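Long-range contacts in beta-1,4-exocellulase (Thermobifida fusca, PDB 4B4H), which hydrolyses cellulose as the catalytic domain of a family 6 cellobiohydrolase, releasing cellobiose from chain ends: residues 75-80 with 125-130; 11-16 with 60-65; 120-125 with 175-180; 32-37 with 349-354. One frame throughout, in Å; residues are numbered along the deposited sequence.

Contact 1: 75-80 with 125-130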
# COMPACT_ATOMS: atom_id res chain seq x y z
N LEU A 75 -3.87 22.16 1.24
CA LEU A 75 -4.57 20.92 1.55
C LEU A 75 -4.07 19.81 0.63
O LEU A 75 -3.71 20.07 -0.51
CB LEU A 75 -6.10 21.08 1.44
CG LEU A 75 -6.94 19.84 1.84
CD1 LEU A 75 -8.20 20.20 2.61
CD2 LEU A 75 -7.29 18.99 0.62
N THR A 76 -4.12 18.57 1.14
CA THR A 76 -3.50 17.41 0.52
C THR A 76 -4.51 16.28 0.40
O THR A 76 -5.11 15.84 1.40
CB THR A 76 -2.26 17.00 1.33
OG1 THR A 76 -1.37 18.12 1.35
CG2 THR A 76 -1.55 15.81 0.71
N ILE A 77 -4.70 15.83 -0.84
CA ILE A 77 -5.57 14.69 -1.19
C ILE A 77 -4.71 13.60 -1.81
O ILE A 77 -3.86 13.86 -2.66
CB ILE A 77 -6.73 15.07 -2.15
CG1 ILE A 77 -7.64 13.86 -2.43
CG2 ILE A 77 -6.19 15.63 -3.47
CD1 ILE A 77 -8.92 14.15 -3.19
N GLN A 78 -4.98 12.38 -1.41
CA GLN A 78 -4.21 11.28 -1.92
C GLN A 78 -5.05 10.51 -2.96
O GLN A 78 -6.11 10.27 -2.75
CB GLN A 78 -3.79 10.35 -0.78
CG GLN A 78 -2.96 10.95 0.32
CD GLN A 78 -2.95 10.09 1.53
OE1 GLN A 78 -3.74 10.22 2.40
NE2 GLN A 78 -2.05 9.19 1.57
N VAL A 79 -4.47 10.25 -4.09
CA VAL A 79 -5.15 9.56 -5.18
C VAL A 79 -4.33 8.32 -5.53
O VAL A 79 -3.15 8.43 -5.81
CB VAL A 79 -5.27 10.48 -6.44
CG1 VAL A 79 -5.75 9.68 -7.64
CG2 VAL A 79 -6.21 11.66 -6.21
N VAL A 80 -4.96 7.14 -5.54
CA VAL A 80 -4.23 5.90 -5.87
C VAL A 80 -4.42 5.59 -7.35
O VAL A 80 -5.55 5.50 -7.80
CB VAL A 80 -4.70 4.70 -5.03
CG1 VAL A 80 -3.69 3.57 -5.17
CG2 VAL A 80 -4.81 5.07 -3.56
N GLU A 125 -3.09 26.85 -6.31
CA GLU A 125 -1.72 26.65 -5.82
C GLU A 125 -1.65 25.84 -4.53
O GLU A 125 -0.71 25.07 -4.32
CB GLU A 125 -1.01 27.99 -5.61
CG GLU A 125 0.47 27.86 -5.27
CD GLU A 125 1.28 27.27 -6.40
OE1 GLU A 125 1.18 27.79 -7.54
OE2 GLU A 125 2.01 26.28 -6.18
N ASN A 126 -2.64 26.03 -3.66
CA ASN A 126 -2.58 25.42 -2.34
C ASN A 126 -3.16 24.01 -2.26
O ASN A 126 -3.29 23.46 -1.17
CB ASN A 126 -3.20 26.36 -1.28
CG ASN A 126 -2.20 27.37 -0.72
OD1 ASN A 126 -0.99 27.14 -0.73
ND2 ASN A 126 -2.71 28.49 -0.20
N LEU A 127 -3.53 23.42 -3.41
CA LEU A 127 -3.93 22.02 -3.44
C LEU A 127 -2.73 21.15 -3.78
O LEU A 127 -2.03 21.39 -4.77
CB LEU A 127 -5.05 21.77 -4.46
CG LEU A 127 -5.58 20.34 -4.55
CD1 LEU A 127 -6.24 19.90 -3.25
CD2 LEU A 127 -6.52 20.21 -5.73
N ARG A 128 -2.50 20.12 -2.97
CA ARG A 128 -1.40 19.19 -3.19
C ARG A 128 -2.03 17.84 -3.48
O ARG A 128 -2.83 17.34 -2.68
CB ARG A 128 -0.49 19.16 -1.96
CG ARG A 128 0.34 20.42 -1.79
CD ARG A 128 0.38 20.82 -0.34
NE ARG A 128 1.00 22.13 -0.14
CZ ARG A 128 1.62 22.49 0.98
NH1 ARG A 128 1.72 21.62 1.99
NH2 ARG A 128 2.15 23.70 1.09
N ILE A 129 -1.73 17.28 -4.65
CA ILE A 129 -2.24 15.97 -5.01
C ILE A 129 -1.07 15.01 -4.87
O ILE A 129 -0.12 15.10 -5.62
CB ILE A 129 -2.76 15.93 -6.47
CG1 ILE A 129 -3.85 17.00 -6.68
CG2 ILE A 129 -3.33 14.56 -6.83
CD1 ILE A 129 -4.38 17.05 -8.10
N VAL A 130 -1.15 14.12 -3.88
CA VAL A 130 -0.17 13.06 -3.70
C VAL A 130 -0.75 11.85 -4.42
O VAL A 130 -1.86 11.44 -4.11
CB VAL A 130 0.03 12.74 -2.20
CG1 VAL A 130 0.85 11.48 -2.02
CG2 VAL A 130 0.69 13.90 -1.49

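Contact 2: 11-16 with 60-65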
# COMPACT_ATOMS: atom_id res chain seq x y z
N LYS A 11 -3.73 20.96 5.54
CA LYS A 11 -4.90 20.19 5.94
C LYS A 11 -4.95 18.93 5.07
O LYS A 11 -4.43 18.92 3.95
CB LYS A 11 -6.18 20.99 5.73
CG LYS A 11 -6.55 21.98 6.84
CD LYS A 11 -6.21 23.40 6.44
CE LYS A 11 -7.35 24.36 6.76
NZ LYS A 11 -6.92 25.79 6.79
N LEU A 12 -5.58 17.88 5.57
CA LEU A 12 -5.74 16.66 4.78
C LEU A 12 -7.20 16.45 4.35
O LEU A 12 -8.12 16.65 5.13
CB LEU A 12 -5.21 15.42 5.53
CG LEU A 12 -3.93 15.56 6.37
CD1 LEU A 12 -3.67 14.27 7.17
CD2 LEU A 12 -2.70 15.95 5.55
N TYR A 13 -7.38 16.03 3.10
CA TYR A 13 -8.70 15.72 2.55
C TYR A 13 -9.47 14.71 3.40
O TYR A 13 -8.88 13.73 3.86
CB TYR A 13 -8.54 15.13 1.14
CG TYR A 13 -9.85 14.84 0.43
CD1 TYR A 13 -10.72 15.88 0.13
CD2 TYR A 13 -10.21 13.54 0.09
CE1 TYR A 13 -11.92 15.63 -0.52
CE2 TYR A 13 -11.41 13.28 -0.57
CZ TYR A 13 -12.27 14.35 -0.86
OH TYR A 13 -13.46 14.16 -1.52
N VAL A 14 -10.77 14.93 3.59
CA VAL A 14 -11.65 13.92 4.20
C VAL A 14 -12.67 13.49 3.15
O VAL A 14 -13.43 14.31 2.62
CB VAL A 14 -12.35 14.42 5.50
CG1 VAL A 14 -13.21 13.33 6.12
CG2 VAL A 14 -11.32 14.88 6.51
N ASN A 15 -12.70 12.20 2.84
CA ASN A 15 -13.58 11.69 1.79
C ASN A 15 -14.98 11.54 2.36
O ASN A 15 -15.19 10.70 3.24
CB ASN A 15 -13.05 10.35 1.26
CG ASN A 15 -13.95 9.74 0.19
OD1 ASN A 15 -15.05 10.23 -0.07
ND2 ASN A 15 -13.49 8.66 -0.42
N PRO A 16 -15.93 12.37 1.87
CA PRO A 16 -17.27 12.37 2.46
C PRO A 16 -17.94 11.01 2.33
O PRO A 16 -18.66 10.58 3.23
CB PRO A 16 -18.04 13.40 1.63
CG PRO A 16 -17.01 14.15 0.85
CD PRO A 16 -15.87 13.20 0.66
N ARG A 60 -12.89 14.44 -10.50
CA ARG A 60 -13.23 15.86 -10.53
C ARG A 60 -14.05 16.22 -9.29
O ARG A 60 -13.76 17.21 -8.62
CB ARG A 60 -13.99 16.21 -11.82
CG ARG A 60 -14.51 17.64 -11.85
CD ARG A 60 -15.00 18.03 -13.23
NE ARG A 60 -15.65 19.34 -13.21
CZ ARG A 60 -16.88 19.55 -12.75
NH1 ARG A 60 -17.59 18.53 -12.28
NH2 ARG A 60 -17.40 20.77 -12.76
N ASP A 61 -15.05 15.39 -8.98
CA ASP A 61 -15.87 15.54 -7.78
C ASP A 61 -15.07 15.57 -6.47
O ASP A 61 -15.30 16.45 -5.63
CB ASP A 61 -16.93 14.42 -7.68
CG ASP A 61 -18.13 14.65 -8.58
OD1 ASP A 61 -18.49 15.82 -8.84
OD2 ASP A 61 -18.72 13.63 -9.03
N HIS A 62 -14.14 14.63 -6.28
CA HIS A 62 -13.29 14.64 -5.08
C HIS A 62 -12.36 15.82 -5.03
O HIS A 62 -12.07 16.34 -3.96
CB HIS A 62 -12.45 13.37 -4.97
CG HIS A 62 -13.22 12.15 -4.54
ND1 HIS A 62 -13.64 11.98 -3.27
CD2 HIS A 62 -13.64 11.03 -5.25
CE1 HIS A 62 -14.29 10.80 -3.17
NE2 HIS A 62 -14.29 10.22 -4.38
N LEU A 63 -11.86 16.24 -6.19
CA LEU A 63 -10.92 17.37 -6.22
C LEU A 63 -11.59 18.70 -5.88
O LEU A 63 -11.02 19.52 -5.15
CB LEU A 63 -10.18 17.43 -7.56
CG LEU A 63 -9.27 16.23 -7.84
CD1 LEU A 63 -8.69 16.39 -9.23
CD2 LEU A 63 -8.18 16.09 -6.79
N GLU A 64 -12.79 18.90 -6.41
CA GLU A 64 -13.66 20.03 -6.05
C GLU A 64 -13.94 20.06 -4.55
O GLU A 64 -13.90 21.13 -3.94
CB GLU A 64 -14.96 19.98 -6.85
CG GLU A 64 -14.77 20.32 -8.32
CD GLU A 64 -16.06 20.52 -9.08
OE1 GLU A 64 -17.11 20.03 -8.63
OE2 GLU A 64 -16.02 21.17 -10.16
N GLU A 65 -14.22 18.90 -3.97
CA GLU A 65 -14.46 18.82 -2.53
C GLU A 65 -13.19 19.18 -1.76
O GLU A 65 -13.24 19.91 -0.76
CB GLU A 65 -15.01 17.44 -2.14
CG GLU A 65 -15.25 17.22 -0.65
CD GLU A 65 -16.37 18.09 -0.06
OE1 GLU A 65 -17.02 18.85 -0.80
OE2 GLU A 65 -16.60 18.01 1.17

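Contact 3: 120-125 with 175-180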
# COMPACT_ATOMS: atom_id res chain seq x y z
N ASP A 120 -6.31 20.62 -14.78
CA ASP A 120 -7.27 21.68 -14.50
C ASP A 120 -6.98 22.26 -13.12
O ASP A 120 -6.86 23.48 -12.96
CB ASP A 120 -8.70 21.16 -14.51
CG ASP A 120 -9.16 20.73 -15.89
OD1 ASP A 120 -8.65 21.25 -16.90
OD2 ASP A 120 -10.05 19.86 -15.95
N PHE A 121 -6.83 21.37 -12.15
CA PHE A 121 -6.68 21.76 -10.76
C PHE A 121 -5.33 22.40 -10.38
O PHE A 121 -5.18 22.93 -9.28
CB PHE A 121 -7.10 20.61 -9.85
CG PHE A 121 -8.59 20.35 -9.87
CD1 PHE A 121 -9.17 19.56 -10.86
CD2 PHE A 121 -9.43 20.96 -8.93
CE1 PHE A 121 -10.55 19.35 -10.90
CE2 PHE A 121 -10.80 20.77 -8.97
CZ PHE A 121 -11.37 19.95 -9.94
N ALA A 122 -4.37 22.38 -11.30
CA ALA A 122 -3.06 22.98 -11.08
C ALA A 122 -3.17 24.49 -10.85
O ALA A 122 -2.27 25.10 -10.28
CB ALA A 122 -2.14 22.70 -12.26
N ASP A 123 -4.29 25.05 -11.30
CA ASP A 123 -4.58 26.48 -11.16
C ASP A 123 -4.78 26.92 -9.71
O ASP A 123 -4.68 28.11 -9.39
CB ASP A 123 -5.77 26.89 -12.04
CG ASP A 123 -7.11 26.30 -11.57
OD1 ASP A 123 -7.14 25.26 -10.88
OD2 ASP A 123 -8.14 26.90 -11.93
N TYR A 124 -5.06 25.96 -8.83
CA TYR A 124 -5.15 26.24 -7.41
C TYR A 124 -3.87 25.84 -6.69
O TYR A 124 -3.61 24.65 -6.49
CB TYR A 124 -6.39 25.57 -6.79
CG TYR A 124 -6.49 25.78 -5.29
CD1 TYR A 124 -6.17 27.01 -4.71
CD2 TYR A 124 -6.93 24.75 -4.46
CE1 TYR A 124 -6.26 27.20 -3.34
CE2 TYR A 124 -7.03 24.93 -3.09
CZ TYR A 124 -6.70 26.16 -2.54
OH TYR A 124 -6.79 26.35 -1.18
N GLU A 125 -3.09 26.85 -6.31
CA GLU A 125 -1.72 26.65 -5.82
C GLU A 125 -1.65 25.84 -4.53
O GLU A 125 -0.71 25.07 -4.32
CB GLU A 125 -1.01 27.99 -5.61
CG GLU A 125 0.47 27.86 -5.27
CD GLU A 125 1.28 27.27 -6.40
OE1 GLU A 125 1.18 27.79 -7.54
OE2 GLU A 125 2.01 26.28 -6.18
N GLY A 175 3.78 13.62 -13.25
CA GLY A 175 4.93 14.39 -12.76
C GLY A 175 5.13 15.75 -13.40
O GLY A 175 5.71 16.65 -12.78
N GLU A 176 4.70 15.91 -14.65
CA GLU A 176 4.77 17.24 -15.28
C GLU A 176 3.89 18.27 -14.53
O GLU A 176 4.26 19.45 -14.43
CB GLU A 176 4.42 17.16 -16.76
CG GLU A 176 5.53 16.54 -17.60
CD GLU A 176 5.06 16.04 -18.96
OE1 GLU A 176 3.88 16.18 -19.28
OE2 GLU A 176 5.91 15.51 -19.71
N ILE A 177 2.77 17.79 -13.99
CA ILE A 177 1.73 18.65 -13.38
C ILE A 177 2.29 19.29 -12.09
O ILE A 177 2.81 18.59 -11.21
CB ILE A 177 0.44 17.82 -13.13
CG1 ILE A 177 0.08 17.02 -14.40
CG2 ILE A 177 -0.73 18.68 -12.70
CD1 ILE A 177 -1.23 16.28 -14.38
N PRO A 178 2.22 20.63 -11.98
CA PRO A 178 2.93 21.37 -10.93
C PRO A 178 2.63 21.00 -9.48
O PRO A 178 3.53 21.10 -8.64
CB PRO A 178 2.56 22.83 -11.19
CG PRO A 178 1.41 22.81 -12.12
CD PRO A 178 1.47 21.52 -12.88
N ASN A 179 1.40 20.62 -9.17
CA ASN A 179 1.06 20.33 -7.77
C ASN A 179 0.74 18.85 -7.54
O ASN A 179 -0.02 18.49 -6.65
CB ASN A 179 -0.07 21.25 -7.28
CG ASN A 179 -1.34 21.10 -8.11
OD1 ASN A 179 -1.31 20.49 -9.17
ND2 ASN A 179 -2.45 21.64 -7.62
N VAL A 180 1.33 18.00 -8.37
CA VAL A 180 1.21 16.55 -8.19
C VAL A 180 2.53 15.99 -7.66
O VAL A 180 3.61 16.33 -8.15
CB VAL A 180 0.71 15.85 -9.49
CG1 VAL A 180 0.55 14.35 -9.27
CG2 VAL A 180 -0.62 16.42 -9.89
O HOH W 1 3.32 23.55 -6.82

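Contact 4: 32-37 with 349-354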
# COMPACT_ATOMS: atom_id res chain seq x y z
N ALA A 32 -14.17 8.93 11.74
CA ALA A 32 -14.80 9.30 10.47
C ALA A 32 -14.25 10.59 9.85
O ALA A 32 -14.52 10.86 8.69
CB ALA A 32 -16.31 9.36 10.60
N ASN A 33 -13.48 11.36 10.63
CA ASN A 33 -12.85 12.60 10.18
C ASN A 33 -11.39 12.40 9.77
O ASN A 33 -10.64 13.38 9.63
CB ASN A 33 -12.91 13.66 11.29
CG ASN A 33 -14.33 14.02 11.69
OD1 ASN A 33 -14.73 13.81 12.83
ND2 ASN A 33 -15.09 14.56 10.75
N GLU A 34 -10.97 11.15 9.60
CA GLU A 34 -9.60 10.88 9.20
C GLU A 34 -9.51 10.94 7.69
O GLU A 34 -10.51 10.69 7.01
CB GLU A 34 -9.12 9.53 9.74
CG GLU A 34 -9.02 9.49 11.26
CD GLU A 34 -8.22 10.66 11.84
OE1 GLU A 34 -7.08 10.90 11.42
OE2 GLU A 34 -8.77 11.34 12.74
N SER A 35 -8.33 11.30 7.18
CA SER A 35 -8.05 11.34 5.74
C SER A 35 -7.73 9.96 5.16
O SER A 35 -6.88 9.24 5.69
CB SER A 35 -6.88 12.29 5.48
OG SER A 35 -6.62 12.41 4.08
N THR A 36 -8.41 9.62 4.06
CA THR A 36 -8.19 8.37 3.32
C THR A 36 -7.99 8.69 1.84
O THR A 36 -8.50 9.70 1.35
CB THR A 36 -9.34 7.31 3.52
OG1 THR A 36 -10.60 7.85 3.08
CG2 THR A 36 -9.46 6.89 4.99
N ALA A 37 -7.23 7.85 1.14
CA ALA A 37 -6.96 8.08 -0.26
C ALA A 37 -8.18 7.74 -1.12
O ALA A 37 -8.99 6.90 -0.74
CB ALA A 37 -5.75 7.26 -0.69
N TYR A 349 3.07 9.33 7.87
CA TYR A 349 2.24 8.15 7.92
C TYR A 349 0.88 8.52 7.34
O TYR A 349 0.33 9.57 7.67
CB TYR A 349 2.09 7.62 9.35
CG TYR A 349 3.38 7.19 10.02
CD1 TYR A 349 4.51 6.77 9.29
CD2 TYR A 349 3.47 7.16 11.42
CE1 TYR A 349 5.68 6.38 9.94
CE2 TYR A 349 4.62 6.76 12.06
CZ TYR A 349 5.72 6.38 11.34
OH TYR A 349 6.85 5.99 12.03
N VAL A 350 0.36 7.68 6.45
CA VAL A 350 -0.87 7.96 5.72
C VAL A 350 -1.88 6.81 5.85
O VAL A 350 -1.50 5.73 6.23
CB VAL A 350 -0.57 8.29 4.24
CG1 VAL A 350 0.20 9.61 4.14
CG2 VAL A 350 0.24 7.20 3.54
N TRP A 351 -3.17 7.09 5.67
CA TRP A 351 -4.17 6.04 5.54
C TRP A 351 -4.54 5.98 4.09
O TRP A 351 -5.46 6.69 3.65
CB TRP A 351 -5.39 6.35 6.41
CG TRP A 351 -5.25 5.98 7.88
CD1 TRP A 351 -4.09 5.66 8.58
CD2 TRP A 351 -6.33 5.88 8.88
NE1 TRP A 351 -4.36 5.39 9.90
CE2 TRP A 351 -5.69 5.52 10.14
CE3 TRP A 351 -7.71 6.10 8.85
CZ2 TRP A 351 -6.43 5.31 11.30
CZ3 TRP A 351 -8.43 5.90 10.03
CH2 TRP A 351 -7.80 5.53 11.23
N VAL A 352 -3.87 5.13 3.31
CA VAL A 352 -4.15 5.05 1.88
C VAL A 352 -5.37 4.13 1.66
O VAL A 352 -6.41 4.60 1.18
CB VAL A 352 -2.90 4.68 1.05
CG1 VAL A 352 -3.27 4.37 -0.39
CG2 VAL A 352 -1.91 5.83 1.07
N LYS A 353 -5.27 2.87 2.08
CA LYS A 353 -6.44 1.99 2.17
C LYS A 353 -7.49 2.55 3.13
O LYS A 353 -7.18 2.80 4.28
CB LYS A 353 -6.03 0.57 2.61
CG LYS A 353 -7.15 -0.43 2.81
CD LYS A 353 -7.72 -0.98 1.51
CE LYS A 353 -8.98 -1.77 1.84
NZ LYS A 353 -9.66 -2.15 0.57
N PRO A 354 -8.74 2.73 2.65
CA PRO A 354 -9.75 3.22 3.60
C PRO A 354 -10.32 2.08 4.46
O PRO A 354 -10.97 1.18 3.94
CB PRO A 354 -10.83 3.82 2.69
CG PRO A 354 -10.30 3.73 1.28
CD PRO A 354 -9.29 2.61 1.30
O HOH W 2 -4.22 9.67 5.15

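Contact 1: 75-80 with 125-130
Thr76 and Arg128 face each other across two parallel strands, and their side chains slant past one another instead of running alongside. The hydroxyl OG1 of Thr76 lies 3.6 Å from both CB and CD of Arg128, so it is the aliphatic part of the arginine that passes it. A bend at chi2 (139°) turns the guanidinium toward the N-terminal segment, where NH1 bonds to the carbonyls of Pro6 and Glu8; Pro6 O also receives the Thr76 hydroxyl. The other branch of the threonine, CG2, points away from its own amide and meets CG2 of Val130 at 3.7 Å. Between strands 75-81 and 127-133 the chain runs through helix 103-121, a beta-alpha-beta crossover of the distorted alpha/beta barrel of glycoside hydrolase family 6. Five backbone bonds knit the pair, from Leu75 N to Asn126 O at 2.8 Å through to Val79 N to Val130 O at 2.9 Å. On the opposite face, Leu75 and Leu127 lie side by side and point the same way, CD2 of the former 4.1 Å from CD1 of the latter. Val79 and Ile129 repeat that arrangement, their CG2 methyls 4.1 Å apart. Ile77 sits between these two pairs, its CG2 near Leu127 CD1 and Ile129 CG1, while Leu63 of helix 59-70 packs against it on this same face.

Contact 2: 11-16 with 60-65
Tyr13 reaches across to His62 and Glu65 of helix 59-70 with the far half of its ring. CG stands opposite its own backbone N (chi1 -176°), which carries the ring from CB over to the helix; the CD2 side packs on Ile77 of the neighbouring strand. Further out, CE1 comes within 3.5 Å of the carbonyl oxygen His62 O and, at the ring edge, within 3.7 Å of Glu65 CG. On the other flank CE2 approaches His62 ND1. The tip, OH, makes the hydrogen bond across the contact, 2.8 Å to His62 ND1, and either atom could be the donor. The two rings meet rim to rim with their planes 82° apart, so neither lies over the other's face. Beyond ND1 the imidazole edge continues to Asn15, whose OD1 lies 3.2 Å from His62 CE1; that amide stands nearly perpendicular to the imidazole, and Asn15 is the N-cap of helix 16-24. Pro16 slides past Glu65 in the opposite direction, its CG 3.8 Å from Glu65 CG. The contact thus fastens the loop after the edge strand 11-12 to a helix packed on the outside of the family 6 barrel. The buried phenol oxygen and ND1 are partners for each other, whichever carries the proton, and Asn15 OD1, which also takes a weak capping bond from Val17 N, probably helps to fix the turn of the histidine ring.

Contact 3: 120-125 with 175-180
Ala122 and Asn179 bring together two turns, each leading from a helix of the alpha/beta barrel into the next parallel strand: 120-125 joins helix 103-121 to strand 127-133, while the loop 175-180 joins helix 162-175 to strand 180-185. Each is folded by a type I beta turn, Phe121 to Tyr124 and Ile177 to Val180. Apolar packing centres on the single methyl of Ala122, which points at the other loop: its CB lies 3.6 Å from Pro178 CG, at the ring's outer corner, and 4.3 Å from Ile177 CG2. The polar part is carried by the Asn179 carboxamide. Its CG is set between the backbone N and the carbonyl carbon (chi1 60°), which sends the amide across to the first turn. There ND2 gives a weak hydrogen bond to Phe121 O, 3.4 Å long and bent to 143°, and another weak one to Leu127 O just beyond the loop. Phe121 O already receives Tyr124 N at 3.1 Å, so the amide binds to the carbonyl that closes the turn. At the other end of the carboxamide, OD1 rests 3.6 Å from Ala122 CA. Phe121 and Tyr124 direct their rings to helix 59-70, where the tyrosine hydroxyl bonds to Ser70. A water bridges the two loops, donating to Glu125 OE2 and to Pro178 O, each 3.1 Å away.

Contact 4: 32-37 with 349-354
Trp351 turns its CG opposite its own carbonyl carbon (chi1 -82°), and a small chi2 of 15° swings the six-membered part of the indole toward Glu34. Glu34 CG stands beside its backbone N, opposite the carbonyl carbon (chi1 -66°), which puts CG as well as CB next to the ring; the bend at chi2 then turns only the carboxylate. CB is 3.7 Å from Trp351 CZ3, approaching obliquely. Thr36 comes to the indole rim with its methyl CG2, near the ring plane, while its CB also packs on Pro354 CB at 3.9 Å, the two side chains crossing at about a right angle. The pyrrole nitrogen NE1 of Trp351 is held by Glu336 O. Between the backbones the bonding is loose: Ala37 N makes two weak hydrogen bonds, to Trp351 O at 3.3 Å and to Val352 O at 3.4 Å. Thr36 CA adds a CH...O contact of 3.2 Å to Trp351 O. A water links the backbones, donating to Ser35 O at 2.7 Å and accepting from Trp351 N. The methyl of Ala37 meets Val352 CG1 at 3.8 Å. Here strands 38-40 and 346-350, the first and last of the barrel proper, approach without regular pairing. Val352 O also accepts Trp39 NE1. Shared weak bonds and a water therefore join the start of strand 38-40, which carries Trp39, to the loop after strand 346-350, which carries Lys353; both residues are predicted to bind substrate, consistent with a part in shaping the cellulose-binding site.

From the N terminus, contact 2 opens first, at 11-16, and closes at 60-65, fastening the edge-strand loop to helix 59-70. Contact 4 opens inside that loop, at 32-37, so the two cross; it does not close until 349-354, where the last part of the barrel returns to the first. Contact 1 follows contact 2 in series, pairing neighbouring strands whose connection includes helix 103-121. Before it closes, contact 3 has opened at 120-125, and the two cross and share Glu125; contact 3 ends at 175-180, next to the following strand. Contacts 1 and 3 both nest within the long loop of contact 4, which touches contact 1 through Gln78 and Val80 but not contact 3.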